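PDB 6OFQ: heme-binding protein A / AI-2 binding protein A from Helicobacter pylori SS1, which binds the peptide STSA and probably serves as the periplasmic substrate-binding component that hands peptides to an ABC transporter. Local coordinates for residues R311-H316 with A396-D401; I318-Y323 with A332-N337; E362-A367 with N371-T376; G387-Q392 with V402-Y407; G410-R415 with E422-G427. All blocks are in the same frame, centred on the assembly; numbering follows the deposited sequence.

Overall arrangement
From the N terminus, contact 1 opens first, on helix 308-317, and closes the longest loop when the chain returns at 396-401. Nested inside that loop are contact 2, which brings strand 332-334 back against the first turn of helix 320-328, and contact 3, which joins helix 357-366 to strand 373-380. Contact 4 crosses contact 1, because 387-392 lies within its loop and 402-407 beyond it; both use strand 400-407. Contact 5 follows in series, bringing helix 409-417 against strand 423-429. All five reach the same mixed sheet. Contacts 1 and 3 are closest, with centres about 7 Å apart and backbone bonds probably linking Asp-401 to Phe-373 and Thr-375.

Contact 1: R311-H316 with A396-D401; sequences RLAINH and AKIGID
Ile-398 and Ile-400 reach helix 308-317 with their CD1 methyl groups, meeting Ala-313 and Ile-314 respectively, and no hydrogen bond crosses between the segments. Segment 396-401 begins in a type I turn from Ala-396 to Gly-399, closed by Gly-399 N bonding to Ala-396 O at 3.0 Å. Ile-398 comes third: its CG1 sits between the backbone N and the carbonyl carbon (chi1 71°), and its CD1 lies 4.4 Å from Ala-313 CB, a loose apolar contact; the 8.5 Å between the CA atoms of this pair shows how far the backbones stay apart. Gly-399, with phi 85°, takes the chain out of the helical path. Ile-400 follows and brings CD1 to 3.9 Å from Ile-314 CG1, the two side chains crossing at about a right angle. The four touching residues are all buried, yet only 115 Å² is shared, and other groups complete the core: Leu-363 on Ala-313, Leu-364 on Ile-398, Phe-373 on Ile-400. Positive phi, with Ile-400 N bonding to Leu-395 O outside the Gly-399 N to Ala-396 O bond, makes Gly-399 the C-prime residue of a Schellman motif, which ends helix 386-396 and leads into strand 400-407 of a beta-alpha-beta unit.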
# COMPACT_ATOMS: atom_id res chain seq x y z
N ARG A 311 20.66 -14.16 10.65
CA ARG A 311 20.15 -13.14 9.74
C ARG A 311 21.23 -12.55 8.86
O ARG A 311 21.04 -12.30 7.66
CB ARG A 311 19.29 -12.13 10.47
CG ARG A 311 18.12 -12.68 11.23
CD ARG A 311 17.15 -11.62 11.69
NE ARG A 311 17.71 -10.60 12.56
CZ ARG A 311 17.54 -10.56 13.87
NH1 ARG A 311 17.00 -11.53 14.58
NH2 ARG A 311 18.08 -9.53 14.50
N LEU A 312 22.32 -12.17 9.53
CA LEU A 312 23.43 -11.61 8.81
C LEU A 312 23.99 -12.59 7.79
O LEU A 312 24.31 -12.20 6.68
CB LEU A 312 24.50 -11.10 9.77
CG LEU A 312 24.11 -9.88 10.59
CD1 LEU A 312 25.08 -9.69 11.73
CD2 LEU A 312 24.12 -8.63 9.74
N ALA A 313 24.08 -13.86 8.16
CA ALA A 313 24.60 -14.84 7.20
C ALA A 313 23.76 -14.88 5.94
O ALA A 313 24.27 -14.85 4.82
CB ALA A 313 24.60 -16.18 7.91
N ILE A 314 22.46 -14.89 6.15
CA ILE A 314 21.48 -14.92 5.04
C ILE A 314 21.64 -13.65 4.20
O ILE A 314 21.70 -13.76 2.96
CB ILE A 314 20.05 -15.06 5.57
CG1 ILE A 314 19.82 -16.47 6.16
CG2 ILE A 314 18.99 -14.78 4.49
CD1 ILE A 314 18.53 -16.70 6.91
N ASN A 315 21.82 -12.48 4.83
CA ASN A 315 22.09 -11.23 4.12
C ASN A 315 23.32 -11.30 3.25
O ASN A 315 23.29 -10.81 2.12
CB ASN A 315 22.16 -10.04 5.07
CG ASN A 315 20.79 -9.41 5.42
OD1 ASN A 315 20.46 -8.28 4.98
ND2 ASN A 315 20.06 -9.99 6.34
N HIS A 316 24.39 -11.92 3.73
CA HIS A 316 25.64 -12.01 2.97
C HIS A 316 25.61 -13.11 1.92
O HIS A 316 26.55 -13.22 1.13
CB HIS A 316 26.83 -12.25 3.92
CG HIS A 316 27.23 -11.09 4.77
ND1 HIS A 316 27.74 -9.93 4.27
CD2 HIS A 316 27.06 -10.88 6.10
CE1 HIS A 316 27.94 -9.06 5.25
NE2 HIS A 316 27.51 -9.61 6.37
N ALA A 396 20.98 -22.50 -0.28
CA ALA A 396 21.56 -23.84 -0.25
C ALA A 396 23.08 -23.80 -0.29
O ALA A 396 23.62 -24.76 0.30
CB ALA A 396 21.09 -24.60 -1.48
N LYS A 397 23.69 -22.75 -0.80
CA LYS A 397 25.14 -22.61 -0.80
C LYS A 397 25.74 -22.52 0.58
O LYS A 397 26.93 -22.76 0.74
CB LYS A 397 25.61 -21.47 -1.68
CG LYS A 397 25.24 -21.71 -3.12
CD LYS A 397 25.61 -20.59 -4.07
CE LYS A 397 25.32 -21.11 -5.47
NZ LYS A 397 25.40 -19.92 -6.36
N ILE A 398 24.95 -22.13 1.58
CA ILE A 398 25.43 -22.11 2.95
C ILE A 398 24.76 -23.17 3.82
O ILE A 398 24.76 -23.14 5.05
CB ILE A 398 25.31 -20.66 3.51
CG1 ILE A 398 23.85 -20.22 3.75
CG2 ILE A 398 26.12 -19.70 2.67
CD1 ILE A 398 23.77 -18.97 4.62
N GLY A 399 24.10 -24.15 3.19
CA GLY A 399 23.50 -25.29 3.88
C GLY A 399 22.10 -25.09 4.43
O GLY A 399 21.60 -25.87 5.22
N ILE A 400 21.43 -24.03 3.97
CA ILE A 400 20.05 -23.79 4.41
C ILE A 400 19.17 -24.39 3.28
O ILE A 400 19.19 -23.84 2.17
CB ILE A 400 19.76 -22.29 4.67
CG1 ILE A 400 20.55 -21.80 5.89
CG2 ILE A 400 18.27 -22.09 4.90
CD1 ILE A 400 20.60 -20.29 5.95
N ASP A 401 18.37 -25.37 3.66
CA ASP A 401 17.45 -26.08 2.74
C ASP A 401 16.08 -25.41 2.84
O ASP A 401 15.35 -25.53 3.82
CB ASP A 401 17.35 -27.57 3.15
CG ASP A 401 16.49 -28.43 2.22
OD1 ASP A 401 16.11 -27.99 1.13
OD2 ASP A 401 16.12 -29.55 2.62

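Contact 2: I318-Y323 with A332-N337; sequences INVDDY and AQKMVN
Lys-334 leans from strand 332-334 across the first turn of helix 320-328, touching Val-320 with its aliphatic part and Asp-321 with its ammonium group. The backbones are closest at Val-320 and Lys-334, whose CA atoms are 6.7 Å apart. CB of Lys-334 starts toward the helix and lies 4.3 Å from Val-320 CG1. CG, anti to the backbone N, comes nearer to the same methyl group, with Lys-334 CG to Val-320 CG1 at 3.9 Å. Beyond it the chain leaves the valine: Lys-334 CD is 4.0 Å from Asp-321 OD1. At chi3, 22°, the chain bends through a nearly eclipsed torsion, probably at some cost in strain, and this turns the end back over the aspartate. Lys-334 CE then approaches Asp-321 OD1 at 3.3 Å. Helix 320-328 and strand 332-334 are joined by a short loop, and the strand pairs antiparallel with 497-510; Gln-333 and Tyr-502 share a backbone bond there. At the tip, Lys-334 NZ forms a salt bridge and hydrogen bond with Asp-321 OD1 at 3.0 Å, approaching from above the carboxylate plane, 36° out of it. Asp-321 OD2 is 3.4 Å from Lys-334 NZ, so the ammonium group sits unevenly between the two oxygens. The carboxylate belongs to the helix start, where its negative charge would probably suit the helix dipole. Asn-319 is the N-cap, its OD1 accepting from Asp-322 N at 3.1 Å with an N-H...O angle of 166°, although the donor stands above the plane of the side-chain carbonyl. On another side of this helix, Tyr-323 meets Phe-390 edge-to-face.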
# COMPACT_ATOMS: atom_id res chain seq x y z
N ILE A 318 23.01 -13.78 -0.27
CA ILE A 318 22.15 -13.47 -1.42
C ILE A 318 22.74 -12.35 -2.23
O ILE A 318 22.98 -11.24 -1.74
CB ILE A 318 20.74 -13.08 -0.96
CG1 ILE A 318 20.07 -14.29 -0.31
CG2 ILE A 318 19.85 -12.56 -2.09
CD1 ILE A 318 18.94 -13.99 0.63
N ASN A 319 23.15 -12.67 -3.46
CA ASN A 319 23.74 -11.66 -4.31
C ASN A 319 22.74 -10.74 -4.97
O ASN A 319 22.05 -11.11 -5.93
CB ASN A 319 24.64 -12.34 -5.35
CG ASN A 319 25.30 -11.35 -6.28
OD1 ASN A 319 24.99 -10.17 -6.36
ND2 ASN A 319 26.33 -11.87 -6.98
N VAL A 320 22.47 -9.62 -4.34
CA VAL A 320 21.36 -8.76 -4.78
C VAL A 320 21.62 -8.16 -6.16
O VAL A 320 20.67 -7.98 -6.93
CB VAL A 320 20.98 -7.68 -3.71
CG1 VAL A 320 20.01 -6.67 -4.30
CG2 VAL A 320 20.42 -8.36 -2.48
N ASP A 321 22.87 -7.83 -6.49
CA ASP A 321 23.13 -7.34 -7.86
C ASP A 321 22.67 -8.39 -8.91
O ASP A 321 22.03 -8.09 -9.93
CB ASP A 321 24.59 -6.98 -8.10
CG ASP A 321 25.05 -5.77 -7.33
OD1 ASP A 321 24.27 -4.84 -7.05
OD2 ASP A 321 26.26 -5.67 -7.09
N ASP A 322 22.96 -9.66 -8.66
CA ASP A 322 22.52 -10.74 -9.55
C ASP A 322 21.02 -10.94 -9.53
O ASP A 322 20.35 -11.16 -10.54
CB ASP A 322 23.25 -12.02 -9.14
CG ASP A 322 23.15 -13.10 -10.17
OD1 ASP A 322 23.52 -12.77 -11.32
OD2 ASP A 322 22.85 -14.24 -9.81
N TYR A 323 20.43 -10.83 -8.34
CA TYR A 323 18.99 -10.89 -8.22
C TYR A 323 18.29 -9.83 -9.07
O TYR A 323 17.28 -10.14 -9.74
CB TYR A 323 18.61 -10.80 -6.74
CG TYR A 323 17.14 -10.93 -6.41
CD1 TYR A 323 16.58 -12.14 -6.16
CD2 TYR A 323 16.32 -9.84 -6.26
CE1 TYR A 323 15.24 -12.29 -5.91
CE2 TYR A 323 15.00 -9.98 -5.91
CZ TYR A 323 14.43 -11.20 -5.74
OH TYR A 323 13.09 -11.31 -5.45
N ALA A 332 15.38 -1.96 -11.52
CA ALA A 332 15.32 -1.77 -10.07
C ALA A 332 16.65 -1.24 -9.58
O ALA A 332 17.66 -1.35 -10.25
CB ALA A 332 15.06 -3.11 -9.41
N GLN A 333 16.66 -0.73 -8.37
CA GLN A 333 17.87 -0.31 -7.67
C GLN A 333 18.09 -1.19 -6.45
O GLN A 333 17.10 -1.57 -5.79
CB GLN A 333 17.75 1.19 -7.28
CG GLN A 333 18.92 1.73 -6.49
CD GLN A 333 18.95 3.25 -6.26
OE1 GLN A 333 18.26 3.99 -6.95
NE2 GLN A 333 19.83 3.72 -5.35
N LYS A 334 19.31 -1.52 -6.07
CA LYS A 334 19.59 -2.31 -4.89
C LYS A 334 19.04 -1.63 -3.64
O LYS A 334 19.29 -0.44 -3.42
CB LYS A 334 21.10 -2.49 -4.76
CG LYS A 334 21.58 -3.18 -3.50
CD LYS A 334 23.05 -3.60 -3.47
CE LYS A 334 24.00 -2.89 -4.40
NZ LYS A 334 25.25 -3.68 -4.46
N MET A 335 18.28 -2.38 -2.83
CA MET A 335 17.75 -1.84 -1.59
C MET A 335 18.82 -1.87 -0.50
O MET A 335 19.59 -2.83 -0.35
CB MET A 335 16.51 -2.63 -1.21
CG MET A 335 15.80 -2.18 0.06
SD MET A 335 14.34 -3.21 0.32
CE MET A 335 13.72 -2.56 1.87
N VAL A 336 18.87 -0.76 0.25
CA VAL A 336 19.76 -0.58 1.39
C VAL A 336 18.93 -0.29 2.64
O VAL A 336 18.98 -1.07 3.58
CB VAL A 336 20.75 0.56 1.11
CG1 VAL A 336 21.69 0.70 2.30
CG2 VAL A 336 21.57 0.23 -0.15
N ASN A 337 18.16 0.78 2.68
CA ASN A 337 17.27 1.15 3.80
C ASN A 337 15.86 0.66 3.56
O ASN A 337 15.47 0.27 2.45
CB ASN A 337 17.29 2.67 4.00
CG ASN A 337 18.70 3.20 4.24
OD1 ASN A 337 19.33 2.72 5.21
ND2 ASN A 337 19.21 4.06 3.36

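Contact 3: E362-A367 with N371-T376; sequences ELLKQA and NGFKTT
This is a small apolar contact where a helix hands over to a strand: Leu-364, of helix 357-366, packs on Gly-372 and Phe-373 where the chain leads into strand 373-380. The evidence is one leucine with two methyl branches, each with its own partner. Leu-364 CD1 lies 4.4 Å from Gly-372 CA, and Leu-364 CD2 lies 4.3 Å from Phe-373 CE2. The second methyl sits at the edge of the phenyl ring, near its plane, and not over a face. Phe-373 sets its CG between the backbone N and the carbonyl carbon (chi1 59°), and although its first bond does not aim at the helix, the ring end swings nearer. The backbones stay well apart, the closest CA atoms being those of Leu-364 and Gly-372 at 7.1 Å. Gly-372 has a positive phi of 64°, and the chain passes through it from the surface residue Asn-371 into the buried Phe-373. Only 85 Å² is buried between the segments, and no polar bond joins them. Polar groups are busy instead on the exposed side of the helix, where Gln-366 NE2 donates to Glu-362 OE2 at 2.9 Å, using the anti lone pair of that oxygen and keeping it close to the plane of the amide. Around the apolar contact, Ile-398 packs on Leu-364, Tyr-304 stacks on the ring of Phe-373, and Val-310 of helix 308-317 touches it too. Strand 373-380 runs on between its parallel neighbours 400-407 and 423-429.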
# COMPACT_ATOMS: atom_id res chain seq x y z
N GLU A 362 30.80 -18.61 7.71
CA GLU A 362 31.45 -18.33 8.99
C GLU A 362 30.42 -17.89 10.04
O GLU A 362 30.38 -18.38 11.16
CB GLU A 362 32.55 -17.29 8.84
CG GLU A 362 33.29 -16.97 10.13
CD GLU A 362 33.86 -18.19 10.85
OE1 GLU A 362 34.27 -19.20 10.21
OE2 GLU A 362 33.91 -18.10 12.09
N LEU A 363 29.55 -16.96 9.65
CA LEU A 363 28.49 -16.52 10.57
C LEU A 363 27.61 -17.64 11.06
O LEU A 363 27.22 -17.68 12.22
CB LEU A 363 27.71 -15.37 9.92
CG LEU A 363 28.48 -14.06 9.89
CD1 LEU A 363 27.85 -13.12 8.89
CD2 LEU A 363 28.41 -13.35 11.25
N LEU A 364 27.17 -18.49 10.15
CA LEU A 364 26.45 -19.67 10.57
C LEU A 364 27.18 -20.64 11.47
O LEU A 364 26.52 -21.11 12.39
CB LEU A 364 25.95 -20.49 9.37
CG LEU A 364 24.75 -20.01 8.58
CD1 LEU A 364 24.31 -21.08 7.59
CD2 LEU A 364 23.62 -19.73 9.56
N LYS A 365 28.49 -20.80 11.25
CA LYS A 365 29.30 -21.56 12.20
C LYS A 365 29.27 -20.87 13.56
O LYS A 365 29.09 -21.54 14.58
CB LYS A 365 30.75 -21.71 11.76
CG LYS A 365 30.91 -22.62 10.57
CD LYS A 365 32.38 -22.94 10.35
CE LYS A 365 32.53 -23.88 9.16
NZ LYS A 365 33.70 -23.45 8.36
N GLN A 366 29.47 -19.56 13.55
CA GLN A 366 29.48 -18.82 14.83
C GLN A 366 28.18 -18.89 15.61
O GLN A 366 28.14 -18.96 16.85
CB GLN A 366 29.85 -17.38 14.56
CG GLN A 366 31.33 -17.30 14.18
CD GLN A 366 31.85 -15.89 14.15
OE1 GLN A 366 31.18 -14.97 14.64
NE2 GLN A 366 33.01 -15.70 13.55
N ALA A 367 27.07 -18.94 14.88
CA ALA A 367 25.78 -19.06 15.51
C ALA A 367 25.41 -20.43 16.03
O ALA A 367 24.36 -20.57 16.65
CB ALA A 367 24.70 -18.70 14.50
N ASN A 371 26.12 -27.03 9.96
CA ASN A 371 25.52 -27.79 8.82
C ASN A 371 24.20 -27.17 8.37
O ASN A 371 23.29 -27.84 7.84
CB ASN A 371 25.38 -29.27 9.18
CG ASN A 371 26.65 -29.86 9.76
OD1 ASN A 371 26.64 -30.32 10.90
ND2 ASN A 371 27.74 -29.83 9.01
N GLY A 372 24.02 -25.86 8.58
CA GLY A 372 22.77 -25.21 8.19
C GLY A 372 21.54 -25.68 8.92
O GLY A 372 21.60 -26.18 10.05
N PHE A 373 20.40 -25.61 8.24
CA PHE A 373 19.12 -25.92 8.79
C PHE A 373 18.06 -25.99 7.68
O PHE A 373 18.37 -25.53 6.58
CB PHE A 373 18.69 -25.03 9.97
CG PHE A 373 18.62 -23.56 9.64
CD1 PHE A 373 17.46 -23.01 9.12
CD2 PHE A 373 19.70 -22.74 9.86
CE1 PHE A 373 17.44 -21.65 8.81
CE2 PHE A 373 19.68 -21.36 9.56
CZ PHE A 373 18.54 -20.82 9.04
N LYS A 374 16.87 -26.45 8.01
CA LYS A 374 15.76 -26.44 7.08
C LYS A 374 14.79 -25.30 7.43
O LYS A 374 14.53 -25.02 8.60
CB LYS A 374 15.01 -27.78 7.11
CG LYS A 374 15.95 -28.90 6.70
CD LYS A 374 15.34 -30.30 6.63
CE LYS A 374 16.41 -31.14 5.93
NZ LYS A 374 16.25 -32.63 5.95
N THR A 375 14.23 -24.69 6.38
CA THR A 375 13.25 -23.62 6.54
C THR A 375 12.31 -23.55 5.34
O THR A 375 12.43 -24.41 4.44
CB THR A 375 13.99 -22.30 6.80
OG1 THR A 375 13.05 -21.31 7.22
CG2 THR A 375 14.69 -21.80 5.56
N THR A 376 11.40 -22.58 5.34
CA THR A 376 10.37 -22.49 4.33
C THR A 376 10.32 -21.03 3.92
O THR A 376 10.60 -20.14 4.73
CB THR A 376 9.03 -22.92 4.91
OG1 THR A 376 9.10 -24.33 5.19
CG2 THR A 376 7.90 -22.74 3.96

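Contact 4: G387-Q392 with V402-Y407; sequences GAVFIQ and VKIEVY
Gln-392 donates the direct hydrogen bond of this contact, from NE2 to Val-402 O at 2.8 Å. It is almost straight, with an N-H...O angle of 176°; the acceptor lies in the amide plane, and the amide nitrogen sits nearly along the C=O axis. CG anti to the backbone N and an extended chain beyond it carry the amide over to the strand. A water adds a second polar link, donating to Gln-392 O at 2.8 Å and accepting from Val-402 N at 2.9 Å, so Gln-392 engages both backbone polar groups of Val-402, one indirectly. Among the apolar contacts, Val-402 CB lies against CA and CG of Gln-392, and Ile-404 CD1 touches Ala-388 CB at 3.8 Å and, more loosely, Val-389 CG2 at 4.1 Å. The CG2 branch of Ile-404 also rests on Ala-388 CB, and the side chains of Gln-392 and Ile-404 cross at about a right angle. Within the strand, Lys-403 NZ makes a salt bridge with Glu-405 OE2 at 2.9 Å, and Tyr-407 OH donates to Glu-405 OE1 at 2.6 Å, so one carboxylate is gripped at each oxygen. Helix 387-392 and strand 402-407 run antiparallel, at 168°, with axes 8.8 Å apart. They are the helix and second strand of a beta-alpha-beta crossover whose first strand, 373-380, lies parallel beside 400-407; Phe-425 of strand 423-429 packs against Ala-388 and Ile-391.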
# COMPACT_ATOMS: atom_id res chain seq x y z
N GLY A 387 12.02 -15.96 -8.36
CA GLY A 387 12.50 -15.29 -7.19
C GLY A 387 12.71 -16.25 -6.03
O GLY A 387 13.79 -16.23 -5.46
N ALA A 388 11.72 -17.05 -5.70
CA ALA A 388 11.84 -18.04 -4.64
C ALA A 388 12.92 -19.05 -5.00
O ALA A 388 13.64 -19.46 -4.12
CB ALA A 388 10.53 -18.68 -4.30
N VAL A 389 12.98 -19.44 -6.26
CA VAL A 389 14.02 -20.39 -6.69
C VAL A 389 15.43 -19.83 -6.50
O VAL A 389 16.32 -20.51 -6.03
CB VAL A 389 13.74 -20.80 -8.14
CG1 VAL A 389 14.93 -21.51 -8.79
CG2 VAL A 389 12.50 -21.65 -8.23
N PHE A 390 15.59 -18.54 -6.77
CA PHE A 390 16.85 -17.82 -6.55
C PHE A 390 17.23 -17.85 -5.08
O PHE A 390 18.39 -18.12 -4.76
CB PHE A 390 16.74 -16.40 -7.11
CG PHE A 390 18.02 -15.59 -7.12
CD1 PHE A 390 18.57 -15.12 -5.94
CD2 PHE A 390 18.73 -15.38 -8.30
CE1 PHE A 390 19.77 -14.42 -5.93
CE2 PHE A 390 19.91 -14.64 -8.31
CZ PHE A 390 20.43 -14.17 -7.12
N ILE A 391 16.29 -17.53 -4.19
CA ILE A 391 16.61 -17.47 -2.77
C ILE A 391 16.97 -18.90 -2.32
O ILE A 391 17.90 -19.12 -1.52
CB ILE A 391 15.48 -16.86 -1.91
CG1 ILE A 391 15.18 -15.41 -2.34
CG2 ILE A 391 15.79 -16.94 -0.44
CD1 ILE A 391 16.30 -14.42 -2.27
N GLN A 392 16.20 -19.89 -2.74
CA GLN A 392 16.46 -21.28 -2.39
C GLN A 392 17.86 -21.66 -2.84
O GLN A 392 18.59 -22.30 -2.09
CB GLN A 392 15.42 -22.17 -3.11
CG GLN A 392 15.57 -23.66 -2.85
CD GLN A 392 14.56 -24.39 -3.71
OE1 GLN A 392 14.59 -24.39 -4.96
NE2 GLN A 392 13.65 -25.03 -3.01
N VAL A 402 15.78 -24.67 1.79
CA VAL A 402 14.53 -23.92 1.71
C VAL A 402 13.42 -24.61 0.93
O VAL A 402 13.60 -24.92 -0.25
CB VAL A 402 14.75 -22.54 1.07
CG1 VAL A 402 13.44 -21.75 1.00
CG2 VAL A 402 15.87 -21.74 1.74
N LYS A 403 12.32 -24.87 1.59
CA LYS A 403 11.14 -25.37 0.91
C LYS A 403 10.32 -24.17 0.46
O LYS A 403 10.12 -23.24 1.26
CB LYS A 403 10.32 -26.26 1.84
CG LYS A 403 8.98 -26.77 1.31
CD LYS A 403 8.11 -27.23 2.49
CE LYS A 403 7.04 -28.26 2.14
NZ LYS A 403 5.67 -27.68 2.03
N ILE A 404 9.77 -24.22 -0.76
CA ILE A 404 8.96 -23.14 -1.33
C ILE A 404 7.49 -23.47 -1.22
O ILE A 404 7.05 -24.53 -1.68
CB ILE A 404 9.31 -22.85 -2.79
CG1 ILE A 404 10.78 -22.42 -2.91
CG2 ILE A 404 8.40 -21.80 -3.40
CD1 ILE A 404 11.27 -22.36 -4.34
N GLU A 405 6.72 -22.64 -0.54
CA GLU A 405 5.25 -22.76 -0.49
C GLU A 405 4.62 -21.56 -1.22
O GLU A 405 5.02 -20.40 -1.03
CB GLU A 405 4.75 -22.81 0.94
CG GLU A 405 5.16 -24.12 1.63
CD GLU A 405 4.68 -24.25 3.04
OE1 GLU A 405 3.90 -23.40 3.51
OE2 GLU A 405 4.98 -25.34 3.61
N VAL A 406 3.65 -21.83 -2.08
CA VAL A 406 3.06 -20.81 -2.96
C VAL A 406 1.62 -20.63 -2.53
O VAL A 406 0.88 -21.60 -2.43
CB VAL A 406 3.14 -21.26 -4.44
CG1 VAL A 406 2.67 -20.13 -5.34
CG2 VAL A 406 4.54 -21.67 -4.81
N TYR A 407 1.17 -19.37 -2.40
CA TYR A 407 -0.20 -19.07 -2.01
C TYR A 407 -0.76 -18.00 -2.95
O TYR A 407 -0.03 -17.11 -3.39
CB TYR A 407 -0.24 -18.48 -0.59
CG TYR A 407 0.22 -19.48 0.44
CD1 TYR A 407 -0.63 -20.51 0.82
CD2 TYR A 407 1.54 -19.54 0.86
CE1 TYR A 407 -0.22 -21.48 1.70
CE2 TYR A 407 1.97 -20.51 1.74
CZ TYR A 407 1.08 -21.45 2.18
OH TYR A 407 1.51 -22.49 3.01
O HOH W 1 17.86 -24.19 -0.16

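Contact 5: G410-R415 with E422-G427; sequences GAYLKR and EMAFAG
Tyr-412 extends from helix 409-417 to strand 423-429, and its OH makes the tight part of the contact by donating to Phe-425 O at 2.6 Å, a short bond. Its direction is favourable as well: the hydroxyl lies in the carbonyl plane, on a lone pair, with a C=O...O angle of 121°, and the carbonyl oxygen in turn lies at the ring edge, in the ring plane. With CG anti to the backbone N (chi1 -175°), the ring points out from the helix and spans the gap, since the nearest CA atoms, those of Tyr-412 and Ala-424, are 9.3 Å apart. Two beta carbons lie at van der Waals distance from Tyr-412 OH, Phe-425 CB at 3.6 Å and Ala-424 CB at 3.7 Å. Phe-425 N, 3.0 Å from Tyr-412 OH, is close, but the angle is too poor for a hydrogen bond between these two. The looser side is the helix itself: Gly-410 and Lys-414 are exposed, and within 410-415 Tyr-412 alone touches 422-427. Phe-425 turns its ring away, to a cation-pi contact with Arg-383, and Tyr-407 packs on Tyr-412. Three buried residues share just 104 Å², so the join rests largely on one polar atom. A phenol that gives its proton mainly to a buried main-chain carbonyl, with Phe-378 O a weak second acceptor, is satisfied inside the protein, and the directional bond probably restricts how the ring can shift against the strand.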
# COMPACT_ATOMS: atom_id res chain seq x y z
N GLY A 410 -4.82 -13.42 -1.70
CA GLY A 410 -5.58 -13.21 -0.46
C GLY A 410 -5.11 -14.10 0.68
O GLY A 410 -4.98 -13.66 1.81
N ALA A 411 -4.88 -15.38 0.40
CA ALA A 411 -4.36 -16.33 1.38
C ALA A 411 -3.00 -15.89 1.86
O ALA A 411 -2.69 -16.06 3.03
CB ALA A 411 -4.30 -17.73 0.87
N TYR A 412 -2.18 -15.38 0.95
CA TYR A 412 -0.81 -15.01 1.32
C TYR A 412 -0.89 -13.88 2.34
O TYR A 412 -0.16 -13.84 3.32
CB TYR A 412 -0.09 -14.57 0.05
CG TYR A 412 1.37 -14.25 0.23
CD1 TYR A 412 2.31 -15.21 0.02
CD2 TYR A 412 1.80 -12.95 0.48
CE1 TYR A 412 3.65 -14.97 0.18
CE2 TYR A 412 3.16 -12.68 0.60
CZ TYR A 412 4.07 -13.70 0.39
OH TYR A 412 5.45 -13.52 0.44
N LEU A 413 -1.66 -12.85 2.04
CA LEU A 413 -1.85 -11.72 2.98
C LEU A 413 -2.38 -12.19 4.34
O LEU A 413 -1.90 -11.75 5.37
CB LEU A 413 -2.82 -10.70 2.37
CG LEU A 413 -2.35 -9.95 1.11
CD1 LEU A 413 -3.48 -9.23 0.38
CD2 LEU A 413 -1.41 -8.86 1.55
N LYS A 414 -3.27 -13.17 4.32
CA LYS A 414 -3.85 -13.63 5.59
C LYS A 414 -2.82 -14.39 6.42
O LYS A 414 -2.55 -14.12 7.61
CB LYS A 414 -5.06 -14.53 5.28
CG LYS A 414 -5.76 -15.10 6.52
CD LYS A 414 -6.88 -16.12 6.24
CE LYS A 414 -7.40 -16.62 7.58
NZ LYS A 414 -7.89 -15.59 8.57
N ARG A 415 -2.13 -15.34 5.78
CA ARG A 415 -1.20 -16.22 6.49
C ARG A 415 0.02 -15.44 6.97
O ARG A 415 0.46 -15.62 8.10
CB ARG A 415 -0.76 -17.38 5.63
CG ARG A 415 -1.90 -18.29 5.25
CD ARG A 415 -1.42 -19.47 4.42
NE ARG A 415 -2.49 -20.44 4.10
CZ ARG A 415 -2.90 -21.39 4.92
NH1 ARG A 415 -2.40 -21.55 6.14
NH2 ARG A 415 -3.87 -22.22 4.53
N GLU A 422 8.11 -18.31 7.96
CA GLU A 422 9.48 -18.18 8.49
C GLU A 422 10.14 -17.08 7.68
O GLU A 422 10.64 -16.11 8.23
CB GLU A 422 10.24 -19.51 8.44
CG GLU A 422 9.68 -20.60 9.35
CD GLU A 422 10.52 -21.84 9.16
OE1 GLU A 422 11.71 -21.94 9.52
OE2 GLU A 422 9.93 -22.76 8.60
N MET A 423 10.28 -17.30 6.38
CA MET A 423 10.67 -16.27 5.41
C MET A 423 9.51 -16.02 4.43
O MET A 423 8.74 -16.95 4.10
CB MET A 423 11.89 -16.74 4.64
CG MET A 423 13.03 -17.22 5.53
SD MET A 423 14.58 -17.50 4.67
CE MET A 423 14.04 -18.56 3.39
N ALA A 424 9.39 -14.80 3.92
CA ALA A 424 8.34 -14.53 2.94
C ALA A 424 8.75 -13.28 2.16
O ALA A 424 9.37 -12.38 2.74
CB ALA A 424 7.04 -14.27 3.68
N PHE A 425 8.41 -13.22 0.90
CA PHE A 425 8.54 -11.95 0.18
C PHE A 425 7.57 -10.91 0.72
O PHE A 425 6.44 -11.24 1.08
CB PHE A 425 8.32 -12.17 -1.32
CG PHE A 425 9.40 -12.94 -2.01
CD1 PHE A 425 10.62 -12.40 -2.30
CD2 PHE A 425 9.25 -14.26 -2.26
CE1 PHE A 425 11.60 -13.09 -2.99
CE2 PHE A 425 10.22 -14.99 -2.91
CZ PHE A 425 11.40 -14.42 -3.23
N ALA A 426 8.05 -9.66 0.75
CA ALA A 426 7.22 -8.59 1.25
C ALA A 426 7.47 -7.41 0.32
O ALA A 426 8.55 -7.26 -0.27
CB ALA A 426 7.67 -8.19 2.64
N GLY A 427 6.51 -6.52 0.19
CA GLY A 427 6.67 -5.30 -0.59
C GLY A 427 5.73 -4.25 -0.03
O GLY A 427 4.64 -4.49 0.51